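Side-chain contacts in sensor protein KdpD (Escherichia coli, PDB 4Y2F), which is a membrane-associated potassium sensor histidine kinase, represented here by its GAF domain, which probably takes part in regulating the signal: residues T24-I29 and S37-P42; K10-G15 and Q19-T24; A63-S68 and Y99-V104. All coordinates share one frame; numbering follows the deposited sequence.

In the fold
Interactions 1 and 2 both draw on helix 18-33 and share Thr24, whereas interactions 1 and 3 meet through the sheet, where strands 35-42 and 97-106 are neighbours. The centre of interaction 1 lies about 5 Å from the centre of the chain; this buried contact mixes apolar packing with a carboxylate bond to the strand backbone. The centre of interaction 2, between helices 4-13 and 18-33, lies about 13 Å from the chain's centre; it is partly buried and pairs methyl contacts with a bridging water. Interaction 3 is buried but smaller: one leucine of the sheet meets helix 62-71. Interactions 2 and 3 lie on opposite sides of the chain's centre.

Interaction 1 of 3, residues T24-I29 and S37-P42; sequences TSEQFI and SQVLLP
Glu26 reaches from helix 18-33 to the backbone of strand 35-42. Its CG stands anti to its own carbonyl carbon (chi1 -67°) and the chain runs extended beyond, which carries the carboxylate past Ser37 to Val39. There Glu26 OE2 accepts the N-H of Val39, N to OE2 3.0 Å, in a nearly straight bond (170°), met on its anti side and somewhat out of the carboxylate plane. On the way, Glu26 CG passes 3.6 Å from Ser37 O. The Gln38 amide lies alongside, almost perpendicular to the carboxylate, but makes no hydrogen bond with it: bent at chi2, the side chain folds back and gives NE2 to Val39 O at 3.0 Å. Ser37 OG faces the helix, 3.5 Å from Glu26 CA and near Ile29 CG2. Farther along, Ser25 CB meets Val39 CG2 at 4.1 Å, while Ser25 OG turns back to Ile21 O. The axes of the two short segments run nearly antiparallel (153°): helix 18-33 lies on one face of the central antiparallel sheet, as in GAF domains, with a helix side chain bonded to a strand N-H. Val102 of strand 97-106 flanks Ser37 and Val39, and Val128 of helix 115-142 flanks Ser25.

Interaction 2 of 3, residues K10-G15 and Q19-T24; sequences KALAVG and QDIAAT
Ala11 and Leu12, on the last turn of helix 4-13, pack against Ile21 and Thr24 near the start of helix 18-33. The closest side-chain pair is methyl to methyl, Ala11 CB to Thr24 CG2 at 3.6 Å. Next to it, Leu12 and Ile21 cross at about a right angle: Leu12 CD2 fits against two branches of the isoleucine, 3.8 Å from both Ile21 CD1 and Ile21 CG2, and also rests on Thr24 CG2. With chi1 -61° and chi2 -57°, the Ile21 chain folds so that CD1 extends across to helix 4-13, where it lies 3.6 Å from Leu12 O.

The polar part is carried by water. One molecule donates to Ala11 O at 2.8 Å and also bonds to Thr24 OG1, at 2.7 Å, linking a carbonyl in the last turn of helix 4-13 to helix 18-33. Thr24 OG1 also lies 3.2 Å from Asp20 O, one turn back in its own helix. Where the chain leaves helix 4-13, Gly15 N bonds back to Leu12 O, and Gly15 CA settles 4.0 Å from both Asp20 CB and Ile21 CD1.

Farther out, Asp20 OD2 accepts from Arg16 N and Ser17 OG accepts from Asp20 N, fixing the turn and the start of helix 18-33. Ile21 also packs on Ala131, Leu132 and Leu135 of helix 115-142, and Ala13 touches Gly95 of the second subunit. Two helices joined by a short turn and packed through an alanine, a leucine, an isoleucine and a threonine methyl form a helical hairpin, here laid beside the long C-terminal helix of the GAF domain.

Interaction 3 of 3, residues A63-S68 and Y99-V104; sequences AIAQWS and YGLVVV
Leu101 comes obliquely, about midway between plane and face, to the Ala65 carbonyl of helix 62-71, with its CD1 only 3.1 Å from Ala65 O, so this is a tight fit. The same methyl lies 3.8 Å from Ala65 CB. The other branch addresses the next turn: Leu101 CD2 stands above a face of the Ser68 carbonyl, 4.0 Å from Ser68 C, and 3.5 Å from Ser68 OG. No aromatic ring takes part; the flat surfaces are backbone peptides, and the leucine's two methyls address two carbonyls, one obliquely and one over its face.

The torsions of Leu101 place both branches. CG is anti to the carbonyl carbon (chi1 -63°) and CD1 lies anti to CA (chi2 -178°), driving the fork straight out of strand 97-106 toward the helix, while CD2 branches off toward Ser68. Ser68 OG lies anti to its backbone N (chi1 174°), where it bonds to Leu73 O; this buried hydroxyl is therefore satisfied although its neighbour across the contact is a methyl group. Ala65 and Ser68, three residues apart, present the same side of the helix, and their small side chains let Leu101 come close to the backbone.

With an alanine at Leu101, Ala65 and Ser68 would probably lose their apolar partner from the sheet and a gap would open beside them.

The strand segment is an inner member of the sheet: Leu101 pairs through its backbone with Leu40 of strand 35-42, while Gly100 and Val102 pair with Leu92 and Leu90 of strand 88-94. Ile89 and Pro91 of that strand also flank Ser68, and Val102 packs on Thr125 of helix 115-142, so the sheet lies between helices 62-71 and 115-142, which fits the GAF fold.

Interaction 1 of 3, residues T24-I29 and S37-P42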
loop_
_atom_site.group_PDB
_atom_site.type_symbol
_atom_site.label_atom_id
_atom_site.label_comp_id
_atom_site.label_asym_id
_atom_site.label_seq_id
_atom_site.Cartn_x
_atom_site.Cartn_y
_atom_site.Cartn_z
ATOM N N THR A 24 10.997 4.000 10.314
ATOM C CA THR A 24 9.550 3.963 10.466
ATOM C C THR A 24 9.027 2.539 10.378
ATOM O O THR A 24 8.193 2.118 11.186
ATOM C CB THR A 24 8.909 4.816 9.373
ATOM O OG1 THR A 24 9.243 6.189 9.579
ATOM C CG2 THR A 24 7.388 4.653 9.379
ATOM N N SER A 25 9.498 1.782 9.396
ATOM C CA SER A 25 9.022 0.413 9.255
ATOM C C SER A 25 9.339 -0.420 10.496
ATOM O O SER A 25 8.492 -1.176 10.979
ATOM C CB SER A 25 9.603 -0.205 7.981
ATOM O OG SER A 25 9.282 0.607 6.857
ATOM N N GLU A 26 10.545 -0.273 11.049
ATOM C CA GLU A 26 10.913 -1.029 12.244
ATOM C C GLU A 26 10.055 -0.643 13.447
ATOM O O GLU A 26 9.600 -1.518 14.195
ATOM C CB GLU A 26 12.408 -0.856 12.525
ATOM C CG GLU A 26 13.276 -1.517 11.444
ATOM C CD GLU A 26 14.747 -1.156 11.540
ATOM O OE1 GLU A 26 15.151 -0.492 12.522
ATOM O OE2 GLU A 26 15.505 -1.541 10.622
ATOM N N GLN A 27 9.797 0.653 13.633
ATOM C CA GLN A 27 8.967 1.099 14.749
ATOM C C GLN A 27 7.589 0.458 14.684
ATOM O O GLN A 27 7.090 -0.093 15.675
ATOM C CB GLN A 27 8.847 2.622 14.698
ATOM C CG GLN A 27 7.919 3.248 15.737
ATOM C CD GLN A 27 7.749 4.739 15.531
ATOM O OE1 GLN A 27 8.687 5.513 15.726
ATOM N NE2 GLN A 27 6.559 5.149 15.129
ATOM N N PHE A 28 6.968 0.493 13.505
ATOM C CA PHE A 28 5.594 0.026 13.398
ATOM C C PHE A 28 5.511 -1.494 13.370
ATOM O O PHE A 28 4.585 -2.084 13.937
ATOM C CB PHE A 28 4.921 0.636 12.164
ATOM C CG PHE A 28 4.377 2.014 12.389
ATOM C CD1 PHE A 28 3.058 2.188 12.789
ATOM C CD2 PHE A 28 5.173 3.133 12.214
ATOM C CE1 PHE A 28 2.549 3.455 13.008
ATOM C CE2 PHE A 28 4.668 4.410 12.430
ATOM C CZ PHE A 28 3.346 4.567 12.824
ATOM N N ILE A 29 6.458 -2.160 12.707
ATOM C CA ILE A 29 6.416 -3.618 12.719
ATOM C C ILE A 29 6.670 -4.142 14.132
ATOM O O ILE A 29 6.003 -5.078 14.591
ATOM C CB ILE A 29 7.364 -4.205 11.652
ATOM C CG1 ILE A 29 6.832 -3.873 10.251
ATOM C CG2 ILE A 29 7.524 -5.702 11.832
ATOM C CD1 ILE A 29 7.832 -4.039 9.125
ATOM N N SER A 37 12.750 -6.098 14.583
ATOM C CA SER A 37 12.869 -6.210 13.140
ATOM C C SER A 37 14.025 -5.368 12.648
ATOM O O SER A 37 14.447 -4.403 13.292
ATOM C CB SER A 37 11.585 -5.856 12.397
ATOM O OG SER A 37 11.240 -4.517 12.626
ATOM N N GLN A 38 14.521 -5.746 11.471
ATOM C CA GLN A 38 15.585 -5.012 10.807
ATOM C C GLN A 38 15.291 -4.998 9.315
ATOM O O GLN A 38 15.127 -6.060 8.699
ATOM C CB GLN A 38 16.903 -5.747 11.019
ATOM C CG GLN A 38 18.043 -5.157 10.229
ATOM C CD GLN A 38 18.552 -3.892 10.857
ATOM O OE1 GLN A 38 19.036 -3.909 11.982
ATOM N NE2 GLN A 38 18.437 -2.776 10.139
ATOM N N VAL A 39 15.222 -3.801 8.746
ATOM C CA VAL A 39 15.133 -3.619 7.305
ATOM C C VAL A 39 16.543 -3.614 6.726
ATOM O O VAL A 39 17.453 -2.969 7.270
ATOM C CB VAL A 39 14.369 -2.324 6.972
ATOM C CG1 VAL A 39 14.526 -1.950 5.499
ATOM C CG2 VAL A 39 12.885 -2.487 7.326
ATOM N N LEU A 40 16.715 -4.358 5.633
ATOM C CA LEU A 40 17.973 -4.460 4.901
ATOM C C LEU A 40 17.758 -3.922 3.492
ATOM O O LEU A 40 16.794 -4.300 2.820
ATOM C CB LEU A 40 18.397 -5.930 4.816
ATOM C CG LEU A 40 18.543 -6.646 6.164
ATOM C CD1 LEU A 40 18.891 -8.125 5.967
ATOM C CD2 LEU A 40 19.593 -5.957 6.999
ATOM N N LEU A 41 18.674 -3.063 3.036
ATOM C CA LEU A 41 18.549 -2.406 1.744
ATOM C C LEU A 41 19.780 -2.693 0.892
ATOM O O LEU A 41 20.893 -2.793 1.424
ATOM C CB LEU A 41 18.397 -0.888 1.918
ATOM C CG LEU A 41 17.163 -0.487 2.733
ATOM C CD1 LEU A 41 17.107 1.010 2.915
ATOM C CD2 LEU A 41 15.879 -0.999 2.080
ATOM N N PRO A 42 19.619 -2.832 -0.424
ATOM C CA PRO A 42 20.781 -3.082 -1.286
ATOM C C PRO A 42 21.662 -1.850 -1.420
ATOM O O PRO A 42 21.183 -0.714 -1.454
ATOM C CB PRO A 42 20.148 -3.442 -2.635
ATOM C CG PRO A 42 18.800 -2.770 -2.608
ATOM C CD PRO A 42 18.351 -2.863 -1.175
#

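Interaction 2 of 3, residues K10-G15 and Q19-T24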
loop_
_atom_site.group_PDB
_atom_site.type_symbol
_atom_site.label_atom_id
_atom_site.label_comp_id
_atom_site.label_asym_id
_atom_site.label_seq_id
_atom_site.Cartn_x
_atom_site.Cartn_y
_atom_site.Cartn_z
ATOM N N LYS A 10 0.822 7.127 6.961
ATOM C CA LYS A 10 1.065 8.551 7.168
ATOM C C LYS A 10 2.534 8.820 7.453
ATOM O O LYS A 10 3.107 9.790 6.933
ATOM C CB LYS A 10 0.207 9.075 8.319
ATOM C CG LYS A 10 -1.268 9.228 7.981
ATOM C CD LYS A 10 -2.116 9.405 9.239
ATOM C CE LYS A 10 -1.919 10.756 9.909
ATOM N NZ LYS A 10 -2.841 10.915 11.073
ATOM N N ALA A 11 3.164 7.964 8.261
ATOM C CA ALA A 11 4.566 8.156 8.600
ATOM C C ALA A 11 5.469 7.858 7.406
ATOM O O ALA A 11 6.475 8.549 7.197
ATOM C CB ALA A 11 4.928 7.282 9.795
ATOM N N LEU A 12 5.119 6.842 6.607
ATOM C CA LEU A 12 5.909 6.526 5.418
ATOM C C LEU A 12 5.803 7.613 4.358
ATOM O O LEU A 12 6.765 7.845 3.612
ATOM C CB LEU A 12 5.459 5.194 4.820
ATOM C CG LEU A 12 5.764 3.899 5.580
ATOM C CD1 LEU A 12 5.032 2.737 4.927
ATOM C CD2 LEU A 12 7.269 3.627 5.640
ATOM N N ALA A 13 4.652 8.296 4.282
ATOM C CA ALA A 13 4.430 9.280 3.228
ATOM C C ALA A 13 5.397 10.447 3.333
ATOM O O ALA A 13 5.720 11.078 2.315
ATOM C CB ALA A 13 2.995 9.798 3.295
ATOM N N VAL A 14 5.868 10.757 4.543
ATOM C CA VAL A 14 6.748 11.903 4.737
ATOM C C VAL A 14 8.209 11.508 4.868
ATOM O O VAL A 14 9.065 12.389 5.070
ATOM C CB VAL A 14 6.306 12.778 5.923
ATOM C CG1 VAL A 14 4.945 13.397 5.636
ATOM C CG2 VAL A 14 6.292 11.975 7.201
ATOM N N GLY A 15 8.521 10.219 4.775
ATOM C CA GLY A 15 9.913 9.803 4.781
ATOM C C GLY A 15 10.662 10.410 3.609
ATOM O O GLY A 15 10.148 10.492 2.491
ATOM N N GLN A 19 16.743 5.491 5.008
ATOM C CA GLN A 19 16.914 5.310 6.446
ATOM C C GLN A 19 15.668 5.742 7.212
ATOM O O GLN A 19 15.276 5.084 8.185
ATOM C CB GLN A 19 18.160 6.057 6.927
ATOM C CG GLN A 19 18.357 6.014 8.429
ATOM C CD GLN A 19 19.795 6.245 8.841
ATOM O OE1 GLN A 19 20.512 5.304 9.177
ATOM N NE2 GLN A 19 20.224 7.502 8.823
ATOM N N ASP A 20 15.040 6.845 6.790
ATOM C CA ASP A 20 13.741 7.230 7.338
ATOM C C ASP A 20 12.731 6.099 7.199
ATOM O O ASP A 20 12.029 5.756 8.158
ATOM C CB ASP A 20 13.201 8.467 6.610
ATOM C CG ASP A 20 13.871 9.754 7.039
ATOM O OD1 ASP A 20 14.683 9.736 7.988
ATOM O OD2 ASP A 20 13.562 10.794 6.424
ATOM N N ILE A 21 12.616 5.536 5.991
ATOM C CA ILE A 21 11.647 4.468 5.752
ATOM C C ILE A 21 11.963 3.256 6.617
ATOM O O ILE A 21 11.062 2.644 7.203
ATOM C CB ILE A 21 11.585 4.099 4.255
ATOM C CG1 ILE A 21 11.137 5.294 3.410
ATOM C CG2 ILE A 21 10.689 2.903 4.027
ATOM C CD1 ILE A 21 9.794 5.877 3.806
ATOM N N ALA A 22 13.244 2.891 6.705
ATOM C CA ALA A 22 13.641 1.747 7.515
ATOM C C ALA A 22 13.286 1.961 8.981
ATOM O O ALA A 22 12.727 1.069 9.630
ATOM C CB ALA A 22 15.140 1.499 7.356
ATOM N N ALA A 23 13.594 3.147 9.520
ATOM C CA ALA A 23 13.289 3.417 10.923
ATOM C C ALA A 23 11.788 3.367 11.184
ATOM O O ALA A 23 11.337 2.750 12.157
ATOM C CB ALA A 23 13.868 4.769 11.339
ATOM N N THR A 24 10.997 4.000 10.314
ATOM C CA THR A 24 9.550 3.963 10.466
ATOM C C THR A 24 9.027 2.539 10.378
ATOM O O THR A 24 8.193 2.118 11.186
ATOM C CB THR A 24 8.909 4.816 9.373
ATOM O OG1 THR A 24 9.243 6.189 9.579
ATOM C CG2 THR A 24 7.388 4.653 9.379
HETATM O O HOH W 1 9.187 7.708 7.344
#

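Interaction 3 of 3, residues A63-S68 and Y99-V104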
loop_
_atom_site.group_PDB
_atom_site.type_symbol
_atom_site.label_atom_id
_atom_site.label_comp_id
_atom_site.label_asym_id
_atom_site.label_seq_id
_atom_site.Cartn_x
_atom_site.Cartn_y
_atom_site.Cartn_z
ATOM N N ALA A 63 23.823 -14.840 3.825
ATOM C CA ALA A 63 23.717 -15.332 2.459
ATOM C C ALA A 63 22.307 -15.795 2.126
ATOM O O ALA A 63 21.872 -15.651 0.977
ATOM C CB ALA A 63 24.744 -16.442 2.216
ATOM N N ILE A 64 21.574 -16.331 3.105
ATOM C CA ILE A 64 20.175 -16.673 2.879
ATOM C C ILE A 64 19.331 -15.409 2.743
ATOM O O ILE A 64 18.420 -15.342 1.905
ATOM C CB ILE A 64 19.661 -17.630 3.972
ATOM C CG1 ILE A 64 20.521 -18.901 3.999
ATOM C CG2 ILE A 64 18.192 -17.956 3.759
ATOM C CD1 ILE A 64 20.463 -19.696 2.711
ATOM N N ALA A 65 19.651 -14.374 3.530
ATOM C CA ALA A 65 19.014 -13.075 3.323
ATOM C C ALA A 65 19.263 -12.573 1.906
ATOM O O ALA A 65 18.331 -12.144 1.211
ATOM C CB ALA A 65 19.527 -12.079 4.359
ATOM N N GLN A 66 20.519 -12.640 1.445
ATOM C CA GLN A 66 20.806 -12.241 0.072
ATOM C C GLN A 66 20.010 -13.082 -0.925
ATOM O O GLN A 66 19.512 -12.553 -1.929
ATOM C CB GLN A 66 22.311 -12.327 -0.208
ATOM C CG GLN A 66 22.750 -11.651 -1.509
ATOM C CD GLN A 66 22.612 -10.137 -1.474
ATOM O OE1 GLN A 66 23.058 -9.478 -0.531
ATOM N NE2 GLN A 66 21.989 -9.577 -2.512
ATOM N N TRP A 67 19.887 -14.392 -0.671
ATOM C CA TRP A 67 19.096 -15.271 -1.537
ATOM C C TRP A 67 17.644 -14.811 -1.610
ATOM O O TRP A 67 17.044 -14.766 -2.694
ATOM C CB TRP A 67 19.159 -16.709 -1.015
ATOM C CG TRP A 67 18.253 -17.691 -1.761
ATOM C CD1 TRP A 67 18.584 -18.445 -2.852
ATOM C CD2 TRP A 67 16.892 -18.027 -1.446
ATOM N NE1 TRP A 67 17.516 -19.220 -3.239
ATOM C CE2 TRP A 67 16.461 -18.976 -2.399
ATOM C CE3 TRP A 67 15.988 -17.604 -0.464
ATOM C CZ2 TRP A 67 15.172 -19.512 -2.395
ATOM C CZ3 TRP A 67 14.705 -18.140 -0.463
ATOM C CH2 TRP A 67 14.314 -19.087 -1.416
ATOM N N SER A 68 17.056 -14.481 -0.455
ATOM C CA SER A 68 15.676 -14.016 -0.417
ATOM C C SER A 68 15.502 -12.743 -1.240
ATOM O O SER A 68 14.518 -12.604 -1.984
ATOM C CB SER A 68 15.291 -13.794 1.047
ATOM O OG SER A 68 14.005 -13.209 1.192
ATOM N N TYR A 99 12.744 -4.458 -3.291
ATOM C CA TYR A 99 13.468 -3.236 -2.973
ATOM C C TYR A 99 14.249 -3.337 -1.680
ATOM O O TYR A 99 15.011 -2.422 -1.355
ATOM C CB TYR A 99 12.486 -2.057 -2.893
ATOM C CG TYR A 99 11.911 -1.734 -4.249
ATOM C CD1 TYR A 99 10.787 -2.399 -4.723
ATOM C CD2 TYR A 99 12.529 -0.812 -5.080
ATOM C CE1 TYR A 99 10.286 -2.143 -5.979
ATOM C CE2 TYR A 99 12.027 -0.537 -6.328
ATOM C CZ TYR A 99 10.907 -1.207 -6.777
ATOM O OH TYR A 99 10.418 -0.943 -8.032
ATOM N N GLY A 100 14.080 -4.431 -0.950
ATOM C CA GLY A 100 14.750 -4.610 0.316
ATOM C C GLY A 100 14.192 -5.852 0.977
ATOM O O GLY A 100 13.431 -6.606 0.370
ATOM N N LEU A 101 14.609 -6.059 2.224
ATOM C CA LEU A 101 14.095 -7.168 3.014
ATOM C C LEU A 101 13.787 -6.653 4.405
ATOM O O LEU A 101 14.338 -5.642 4.853
ATOM C CB LEU A 101 15.146 -8.253 3.245
ATOM C CG LEU A 101 15.758 -9.038 2.108
ATOM C CD1 LEU A 101 16.683 -10.027 2.772
ATOM C CD2 LEU A 101 14.690 -9.765 1.318
ATOM N N VAL A 102 12.894 -7.356 5.097
ATOM C CA VAL A 102 12.762 -7.162 6.534
ATOM C C VAL A 102 12.931 -8.517 7.216
ATOM O O VAL A 102 12.361 -9.527 6.773
ATOM C CB VAL A 102 11.459 -6.431 6.918
ATOM C CG1 VAL A 102 10.224 -7.243 6.522
ATOM C CG2 VAL A 102 11.452 -6.062 8.405
ATOM N N VAL A 103 13.767 -8.546 8.239
ATOM C CA VAL A 103 13.901 -9.706 9.114
ATOM C C VAL A 103 13.039 -9.411 10.337
ATOM O O VAL A 103 13.184 -8.348 10.959
ATOM C CB VAL A 103 15.364 -9.939 9.516
ATOM C CG1 VAL A 103 15.464 -11.187 10.398
ATOM C CG2 VAL A 103 16.241 -10.100 8.273
ATOM N N VAL A 104 12.115 -10.319 10.652
ATOM C CA VAL A 104 11.160 -10.136 11.748
ATOM C C VAL A 104 11.349 -11.271 12.750
ATOM O O VAL A 104 11.122 -12.439 12.404
ATOM C CB VAL A 104 9.710 -10.112 11.237
ATOM C CG1 VAL A 104 8.757 -9.871 12.380
ATOM C CG2 VAL A 104 9.534 -9.037 10.154
#